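Local coordinates for protein esterase (Rhizomucor miehei CAU432, PDB 4WY8) that hydrolyses carboxylic ester bonds as a fungal carboxylesterase of the alpha/beta hydrolase fold, at residues Ile70-Asp75 and Arg112-Phe117; Asn78-Pro83 and Ser150-Pro155. All coordinates share one frame; numbering follows the deposited sequence.

Contact 1. Residues Ile70-Asp75 and Arg112-Phe117; sequences ITRPLD and RAAVIF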
ATOM      1  N   ILE A  70     -11.829 -10.744 -22.490  1.00 16.46           N
ATOM      2  CA  ILE A  70     -12.404  -9.608 -21.797  1.00 11.49           C
ATOM      3  C   ILE A  70     -13.379 -10.047 -20.723  1.00 16.47           C
ATOM      4  O   ILE A  70     -14.394 -10.692 -21.019  1.00 16.22           O
ATOM      5  CB  ILE A  70     -13.129  -8.683 -22.771  1.00 16.75           C
ATOM      6  CG1 ILE A  70     -12.216  -8.368 -23.957  1.00 14.27           C
ATOM      7  CG2 ILE A  70     -13.607  -7.419 -22.049  1.00 14.37           C
ATOM      8  CD1 ILE A  70     -12.903  -7.624 -25.068  1.00 21.86           C
ATOM      9  N   THR A  71     -13.108  -9.675 -19.473  1.00 15.99           N
ATOM     10  CA  THR A  71     -14.025 -10.038 -18.393  1.00 13.53           C
ATOM     11  C   THR A  71     -14.683  -8.784 -17.809  1.00 13.90           C
ATOM     12  O   THR A  71     -14.043  -7.745 -17.714  1.00 12.43           O
ATOM     13  CB  THR A  71     -13.290 -10.843 -17.271  1.00 11.98           C
ATOM     14  OG1 THR A  71     -12.094 -10.163 -16.910  1.00 12.99           O
ATOM     15  CG2 THR A  71     -12.909 -12.248 -17.754  1.00 10.54           C
ATOM     16  N   ARG A  72     -15.967  -8.857 -17.461  1.00 13.54           N
ATOM     17  CA  ARG A  72     -16.617  -7.739 -16.769  1.00 14.19           C
ATOM     18  C   ARG A  72     -17.593  -8.236 -15.707  1.00 14.34           C
ATOM     19  O   ARG A  72     -18.004  -9.388 -15.756  1.00 12.11           O
ATOM     20  CB  ARG A  72     -17.301  -6.786 -17.778  1.00 18.49           C
ATOM     21  CG  ARG A  72     -17.817  -7.399 -19.025  1.00 18.53           C
ATOM     22  CD  ARG A  72     -18.046  -6.363 -20.155  1.00 19.34           C
ATOM     23  NE  ARG A  72     -19.067  -5.378 -19.819  1.00 17.51           N
ATOM     24  CZ  ARG A  72     -19.021  -4.094 -20.165  1.00 21.93           C
ATOM     25  NH1 ARG A  72     -20.013  -3.279 -19.812  1.00 17.62           N
ATOM     26  NH2 ARG A  72     -17.988  -3.620 -20.861  1.00 16.59           N
ATOM     27  N   PRO A  73     -17.971  -7.366 -14.747  1.00 10.48           N
ATOM     28  CA  PRO A  73     -18.933  -7.845 -13.748  1.00 11.37           C
ATOM     29  C   PRO A  73     -20.260  -8.178 -14.422  1.00 16.88           C
ATOM     30  O   PRO A  73     -20.540  -7.625 -15.495  1.00 16.21           O
ATOM     31  CB  PRO A  73     -19.092  -6.654 -12.786  1.00 13.34           C
ATOM     32  CG  PRO A  73     -17.950  -5.716 -13.088  1.00 12.36           C
ATOM     33  CD  PRO A  73     -17.615  -5.951 -14.536  1.00 13.02           C
ATOM     34  N   LEU A  74     -21.019  -9.107 -13.848  1.00 17.43           N
ATOM     35  CA  LEU A  74     -22.375  -9.397 -14.312  1.00 21.12           C
ATOM     36  C   LEU A  74     -23.242  -8.167 -14.113  1.00 25.92           C
ATOM     37  O   LEU A  74     -22.939  -7.322 -13.264  1.00 27.37           O
ATOM     38  CB  LEU A  74     -22.960 -10.594 -13.555  1.00 20.80           C
ATOM     39  CG  LEU A  74     -22.269 -11.944 -13.752  1.00 19.32           C
ATOM     40  CD1 LEU A  74     -22.932 -12.993 -12.899  1.00 25.11           C
ATOM     41  CD2 LEU A  74     -22.348 -12.345 -15.210  1.00 18.17           C
ATOM     42  N   ASP A  75     -24.306  -8.045 -14.901  1.00 36.12           N
ATOM     43  CA  ASP A  75     -25.219  -6.904 -14.763  1.00 39.24           C
ATOM     44  C   ASP A  75     -24.534  -5.547 -15.043  1.00 29.11           C
ATOM     45  O   ASP A  75     -24.744  -4.567 -14.320  1.00 29.64           O
ATOM     46  CB  ASP A  75     -25.846  -6.910 -13.356  1.00 38.94           C
ATOM     47  CG  ASP A  75     -26.656  -8.185 -13.077  1.00 40.65           C
ATOM     48  OD1 ASP A  75     -27.109  -8.833 -14.046  1.00 41.52           O
ATOM     49  OD2 ASP A  75     -26.824  -8.550 -11.889  1.00 50.47           O
ATOM     50  N   ARG A 112     -14.849  -3.166 -10.661  1.00 13.75           N
ATOM     51  CA  ARG A 112     -16.005  -2.986 -11.546  1.00 15.10           C
ATOM     52  C   ARG A 112     -15.528  -2.435 -12.881  1.00 13.60           C
ATOM     53  O   ARG A 112     -15.957  -1.373 -13.324  1.00 16.10           O
ATOM     54  CB  ARG A 112     -17.068  -2.072 -10.908  1.00 13.78           C
ATOM     55  CG  ARG A 112     -17.789  -2.743  -9.748  1.00 22.47           C
ATOM     56  CD  ARG A 112     -19.032  -1.977  -9.274  1.00 29.46           C
ATOM     57  NE  ARG A 112     -20.045  -1.884 -10.321  1.00 32.08           N
ATOM     58  CZ  ARG A 112     -20.912  -2.854 -10.596  1.00 29.95           C
ATOM     59  NH1 ARG A 112     -20.882  -3.987  -9.904  1.00 27.22           N
ATOM     60  NH2 ARG A 112     -21.796  -2.695 -11.564  1.00 29.49           N
ATOM     61  N   ALA A 113     -14.607  -3.164 -13.494  1.00 14.02           N
ATOM     62  CA  ALA A 113     -13.949  -2.719 -14.708  1.00 10.03           C
ATOM     63  C   ALA A 113     -14.045  -3.810 -15.738  1.00 14.68           C
ATOM     64  O   ALA A 113     -14.383  -4.952 -15.398  1.00 14.06           O
ATOM     65  CB  ALA A 113     -12.495  -2.382 -14.428  1.00 10.22           C
ATOM     66  N   ALA A 114     -13.786  -3.467 -16.996  1.00 13.13           N
ATOM     67  CA  ALA A 114     -13.551  -4.479 -18.014  1.00 14.63           C
ATOM     68  C   ALA A 114     -12.069  -4.786 -18.018  1.00 13.61           C
ATOM     69  O   ALA A 114     -11.247  -3.913 -18.320  1.00 12.79           O
ATOM     70  CB  ALA A 114     -14.005  -4.008 -19.404  1.00 11.72           C
ATOM     71  N   VAL A 115     -11.708  -6.007 -17.653  1.00 11.78           N
ATOM     72  CA  VAL A 115     -10.304  -6.368 -17.739  1.00 11.54           C
ATOM     73  C   VAL A 115     -10.049  -6.997 -19.106  1.00 14.09           C
ATOM     74  O   VAL A 115     -10.691  -7.978 -19.513  1.00 15.46           O
ATOM     75  CB  VAL A 115      -9.874  -7.307 -16.605  1.00  9.15           C
ATOM     76  CG1 VAL A 115      -8.432  -7.622 -16.737  1.00  9.53           C
ATOM     77  CG2 VAL A 115     -10.116  -6.630 -15.256  1.00 11.10           C
ATOM     78  N   ILE A 116      -9.136  -6.379 -19.838  1.00 14.42           N
ATOM     79  CA  ILE A 116      -8.791  -6.826 -21.170  1.00 11.65           C
ATOM     80  C   ILE A 116      -7.443  -7.538 -21.123  1.00 12.81           C
ATOM     81  O   ILE A 116      -6.380  -6.923 -21.046  1.00  9.74           O
ATOM     82  CB  ILE A 116      -8.784  -5.637 -22.133  1.00 14.18           C
ATOM     83  CG1 ILE A 116     -10.186  -4.996 -22.124  1.00 16.72           C
ATOM     84  CG2 ILE A 116      -8.420  -6.078 -23.526  1.00 10.96           C
ATOM     85  CD1 ILE A 116     -10.234  -3.623 -22.721  1.00 18.37           C
ATOM     86  N   PHE A 117      -7.537  -8.860 -21.133  1.00 12.39           N
ATOM     87  CA  PHE A 117      -6.421  -9.766 -20.983  1.00 12.07           C
ATOM     88  C   PHE A 117      -5.808 -10.097 -22.345  1.00 13.94           C
ATOM     89  O   PHE A 117      -6.431 -10.721 -23.188  1.00 15.25           O
ATOM     90  CB  PHE A 117      -6.919 -11.045 -20.276  1.00 16.21           C
ATOM     91  CG  PHE A 117      -5.822 -11.954 -19.784  1.00 12.86           C
ATOM     92  CD1 PHE A 117      -5.336 -12.979 -20.585  1.00 12.45           C
ATOM     93  CD2 PHE A 117      -5.292 -11.790 -18.505  1.00  9.69           C
ATOM     94  CE1 PHE A 117      -4.327 -13.830 -20.121  1.00 13.82           C
ATOM     95  CE2 PHE A 117      -4.280 -12.613 -18.046  1.00 11.28           C
ATOM     96  CZ  PHE A 117      -3.801 -13.642 -18.852  1.00 10.85           C
TER
HETATM   97  O   HOH W   1     -10.001 -10.989 -18.737  1.00 10.59           O
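P73 lies against the backbone of R112, its CG 3.7 Å from the R112 CA. R112 is where the chain leaves helix 101-111, with a positive phi, just ahead of strand 114-118; its aliphatic stem and guanidinium run out past the proline ring at the exposed end. At A113 the carbonyl O faces the same ring, 3.5 Å from P73 CD; a proline fits here because it fills the space with carbon and brings no N-H that would extend the strand pairing. A114 follows, and its CA leans on T71 O at 3.3 Å as a CA-H...O contact. Its small CB leaves room for I70 CG2 and for the guanidinium of R72, which passes obliquely by it and hydrogen-bonds through NH1 to the carbonyls of Q79 and T76. V115 carries the pairing: V115 N gives to T71 O at 2.9 Å, and V115 O takes T71 N at 3.0 Å, the latter nearly straight (161°). With chi1 at 49°, T71 OG1 sits between the backbone N and carbonyl carbon, next to V115 CB. There T71 OG1 is hydrogen-bonded to T108 OG1 of helix 101-111 and, in addition, to a water at 2.9 Å, which donates to V115 O at 3.2 Å. The hydroxyl is thus satisfied in a buried place, and threonine and valine, both beta-branched, suit an extended backbone. I116 belongs to the other face, where its CG1 lies beside I70 CG2 at 4.2 Å, the two side chains pointing the same way as a non-hydrogen-bonded pair. The strands run at 165°, as expected where antiparallel strand 65-73 meets strand 114-118, the first of the parallel strands of the alpha/beta hydrolase sheet.

Contact 2. Residues Asn78-Pro83 and Ser150-Pro155; sequences NQVLPP and SINVDP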
ATOM      1  N   ASN A  78     -25.298  -2.802 -20.259  1.00 30.34           N
ATOM      2  CA  ASN A  78     -25.452  -1.525 -20.951  1.00 35.98           C
ATOM      3  C   ASN A  78     -24.677  -0.422 -20.251  1.00 34.09           C
ATOM      4  O   ASN A  78     -25.041   0.747 -20.354  1.00 36.17           O
ATOM      5  CB  ASN A  78     -26.931  -1.111 -21.036  1.00 44.72           C
ATOM      6  CG  ASN A  78     -27.773  -2.096 -21.817  1.00 41.00           C
ATOM      7  OD1 ASN A  78     -27.400  -2.522 -22.913  1.00 45.98           O
ATOM      8  ND2 ASN A  78     -28.922  -2.465 -21.255  1.00 41.49           N
ATOM      9  N   GLN A  79     -23.629  -0.801 -19.522  1.00 27.94           N
ATOM     10  CA  GLN A  79     -22.786   0.159 -18.817  1.00 26.14           C
ATOM     11  C   GLN A  79     -21.427   0.311 -19.480  1.00 22.08           C
ATOM     12  O   GLN A  79     -20.818  -0.674 -19.907  1.00 21.60           O
ATOM     13  CB  GLN A  79     -22.564  -0.278 -17.368  1.00 26.61           C
ATOM     14  CG  GLN A  79     -23.740  -0.079 -16.435  1.00 29.74           C
ATOM     15  CD  GLN A  79     -23.399  -0.496 -15.016  1.00 37.91           C
ATOM     16  OE1 GLN A  79     -22.357  -0.103 -14.464  1.00 43.39           O
ATOM     17  NE2 GLN A  79     -24.251  -1.333 -14.430  1.00 36.45           N
ATOM     18  N   VAL A  80     -20.932   1.539 -19.544  1.00 21.25           N
ATOM     19  CA  VAL A  80     -19.591   1.778 -20.057  1.00 19.93           C
ATOM     20  C   VAL A  80     -18.611   1.712 -18.879  1.00 16.98           C
ATOM     21  O   VAL A  80     -18.774   2.431 -17.900  1.00 16.75           O
ATOM     22  CB  VAL A  80     -19.490   3.139 -20.773  1.00 24.45           C
ATOM     23  CG1 VAL A  80     -18.115   3.312 -21.405  1.00 17.45           C
ATOM     24  CG2 VAL A  80     -20.581   3.255 -21.834  1.00 26.14           C
ATOM     25  N   LEU A  81     -17.608   0.847 -18.972  1.00 12.86           N
ATOM     26  CA  LEU A  81     -16.698   0.612 -17.858  1.00 13.53           C
ATOM     27  C   LEU A  81     -15.278   1.123 -18.143  1.00 14.26           C
ATOM     28  O   LEU A  81     -14.878   1.242 -19.309  1.00 12.65           O
ATOM     29  CB  LEU A  81     -16.639  -0.886 -17.546  1.00 13.96           C
ATOM     30  CG  LEU A  81     -17.991  -1.541 -17.249  1.00 17.33           C
ATOM     31  CD1 LEU A  81     -17.818  -3.039 -17.057  1.00 12.01           C
ATOM     32  CD2 LEU A  81     -18.674  -0.871 -16.047  1.00 16.04           C
ATOM     33  N   PRO A  82     -14.507   1.426 -17.079  1.00 13.98           N
ATOM     34  CA  PRO A  82     -13.084   1.685 -17.353  1.00 14.23           C
ATOM     35  C   PRO A  82     -12.373   0.418 -17.835  1.00 16.91           C
ATOM     36  O   PRO A  82     -12.658  -0.688 -17.369  1.00 12.56           O
ATOM     37  CB  PRO A  82     -12.516   2.159 -16.006  1.00 10.95           C
ATOM     38  CG  PRO A  82     -13.572   1.807 -14.952  1.00 15.64           C
ATOM     39  CD  PRO A  82     -14.898   1.735 -15.687  1.00 13.50           C
ATOM     40  N   PRO A  83     -11.474   0.572 -18.807  1.00 15.83           N
ATOM     41  CA  PRO A  83     -10.774  -0.613 -19.285  1.00 12.70           C
ATOM     42  C   PRO A  83      -9.418  -0.763 -18.616  1.00 14.38           C
ATOM     43  O   PRO A  83      -8.683   0.211 -18.441  1.00 14.01           O
ATOM     44  CB  PRO A  83     -10.638  -0.352 -20.788  1.00 11.80           C
ATOM     45  CG  PRO A  83     -10.510   1.148 -20.883  1.00 17.26           C
ATOM     46  CD  PRO A  83     -11.245   1.742 -19.676  1.00 15.68           C
ATOM     47  N   SER A 150     -17.543  -0.411 -29.199  1.00 19.44           N
ATOM     48  CA  SER A 150     -17.924  -1.783 -29.515  1.00 21.92           C
ATOM     49  C   SER A 150     -17.827  -2.726 -28.319  1.00 24.59           C
ATOM     50  O   SER A 150     -18.551  -3.707 -28.255  1.00 30.44           O
ATOM     51  CB  SER A 150     -17.049  -2.317 -30.642  1.00 23.67           C
ATOM     52  OG  SER A 150     -15.817  -2.784 -30.116  1.00 29.23           O
ATOM     53  N   ILE A 151     -16.936  -2.455 -27.372  1.00 20.69           N
ATOM     54  CA  ILE A 151     -16.875  -3.338 -26.200  1.00 22.29           C
ATOM     55  C   ILE A 151     -17.338  -2.643 -24.922  1.00 18.35           C
ATOM     56  O   ILE A 151     -17.025  -3.100 -23.831  1.00 20.90           O
ATOM     57  CB  ILE A 151     -15.444  -3.911 -25.987  1.00 22.90           C
ATOM     58  CG1 ILE A 151     -14.419  -2.786 -25.771  1.00 21.97           C
ATOM     59  CG2 ILE A 151     -15.035  -4.770 -27.165  1.00 25.75           C
ATOM     60  CD1 ILE A 151     -13.054  -3.290 -25.293  1.00 20.30           C
ATOM     61  N   ASN A 152     -18.093  -1.550 -25.065  1.00 17.91           N
ATOM     62  CA  ASN A 152     -18.623  -0.795 -23.926  1.00 19.81           C
ATOM     63  C   ASN A 152     -17.612  -0.448 -22.832  1.00 14.43           C
ATOM     64  O   ASN A 152     -17.889  -0.649 -21.650  1.00 14.74           O
ATOM     65  CB  ASN A 152     -19.792  -1.555 -23.286  1.00 20.32           C
ATOM     66  CG  ASN A 152     -21.122  -1.277 -23.973  1.00 27.83           C
ATOM     67  OD1 ASN A 152     -21.430  -0.132 -24.307  1.00 35.75           O
ATOM     68  ND2 ASN A 152     -21.911  -2.320 -24.191  1.00 28.73           N
ATOM     69  N   VAL A 153     -16.474   0.111 -23.230  1.00 13.42           N
ATOM     70  CA  VAL A 153     -15.510   0.670 -22.293  1.00 16.94           C
ATOM     71  C   VAL A 153     -15.233   2.136 -22.629  1.00 16.96           C
ATOM     72  O   VAL A 153     -15.493   2.590 -23.746  1.00 18.51           O
ATOM     73  CB  VAL A 153     -14.179  -0.133 -22.283  1.00 15.28           C
ATOM     74  CG1 VAL A 153     -14.443  -1.609 -22.037  1.00 14.35           C
ATOM     75  CG2 VAL A 153     -13.414   0.074 -23.575  1.00 12.85           C
ATOM     76  N   ASP A 154     -14.744   2.875 -21.643  1.00 15.46           N
ATOM     77  CA  ASP A 154     -14.400   4.293 -21.784  1.00 19.35           C
ATOM     78  C   ASP A 154     -12.910   4.498 -21.950  1.00 17.61           C
ATOM     79  O   ASP A 154     -12.151   4.428 -20.987  1.00 15.52           O
ATOM     80  CB  ASP A 154     -14.906   5.078 -20.585  1.00 18.27           C
ATOM     81  CG  ASP A 154     -14.502   6.539 -20.612  1.00 23.19           C
ATOM     82  OD1 ASP A 154     -13.861   7.015 -21.580  1.00 23.57           O
ATOM     83  OD2 ASP A 154     -14.845   7.229 -19.629  1.00 28.62           O
ATOM     84  N   PRO A 155     -12.494   4.801 -23.181  1.00 21.35           N
ATOM     85  CA  PRO A 155     -11.060   4.892 -23.465  1.00 19.33           C
ATOM     86  C   PRO A 155     -10.370   6.020 -22.698  1.00 18.52           C
ATOM     87  O   PRO A 155      -9.139   5.996 -22.611  1.00 19.57           O
ATOM     88  CB  PRO A 155     -11.010   5.107 -24.994  1.00 16.78           C
ATOM     89  CG  PRO A 155     -12.366   5.685 -25.353  1.00 23.36           C
ATOM     90  CD  PRO A 155     -13.338   5.090 -24.360  1.00 18.10           C
TER
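L81 and V153 form a single backbone bridge between two loops of the alpha/beta hydrolase fold, one leading into strand 83-87, the other following a helix that ends in a Schellman motif. Two hydrogen bonds make the bridge: L81 N to N152 O at 3.1 Å, and D154 N to L81 O at 2.9 Å. Packing fills in around these bonds. V80 CG1 lies anti to the backbone N (chi1 -175°), which brings this methyl over the V153-D154 peptide, 3.3 Å from V153 C. Across the bridge the P83 ring and the V153 side chain cross obliquely, with P83 CB 3.8 Å from V153 CB, and V153 CB also rests against L81 O. Compact, branched or cyclic carbon groups suit such a join, since they cover the peptides without asking for polar partners. P83 CD comes within 3.1 Å of D154 O. The carbonyl oxygens Q79 O and N152 O lie 3.4 Å apart, two acceptors that cannot bond to each other; the guanidinium of R72, whose NH2 is hydrogen-bonded to N152 O, probably eases their repulsion. Further out, the helix end sets where the N152 carbonyl lies. N152 takes positive phi, a conformation asparagine tolerates well, and is the C-prime residue: N152 N returns to K149 O, and V153 N to A148 O. V153 also packs on A148 of that helix and on A114 of the neighbouring strand. D154 extends CG anti to its N (chi1 176°), and its OD1 is hydrogen-bonded to T156 OG1.

Contact 1 is largely buried, an antiparallel strand pair within the central sheet, whereas contact 2 is partly exposed and joins the loops that lead into strands 83-87 and 159-163 by a single bridge. Their centres lie 9 Å apart, and they meet directly: A114 N, at the start of strand 114-118, is 3.0 Å from P82 O, probably a hydrogen bond. Both rely on paired backbone bonds, but contact 1 keeps its donors in the carbonyl planes and adds a bridging water, while contact 2 uses tilted bonds and proline and valine packing. R72 belongs to the first and ties it to the second, its charged group placed among loop carbonyls.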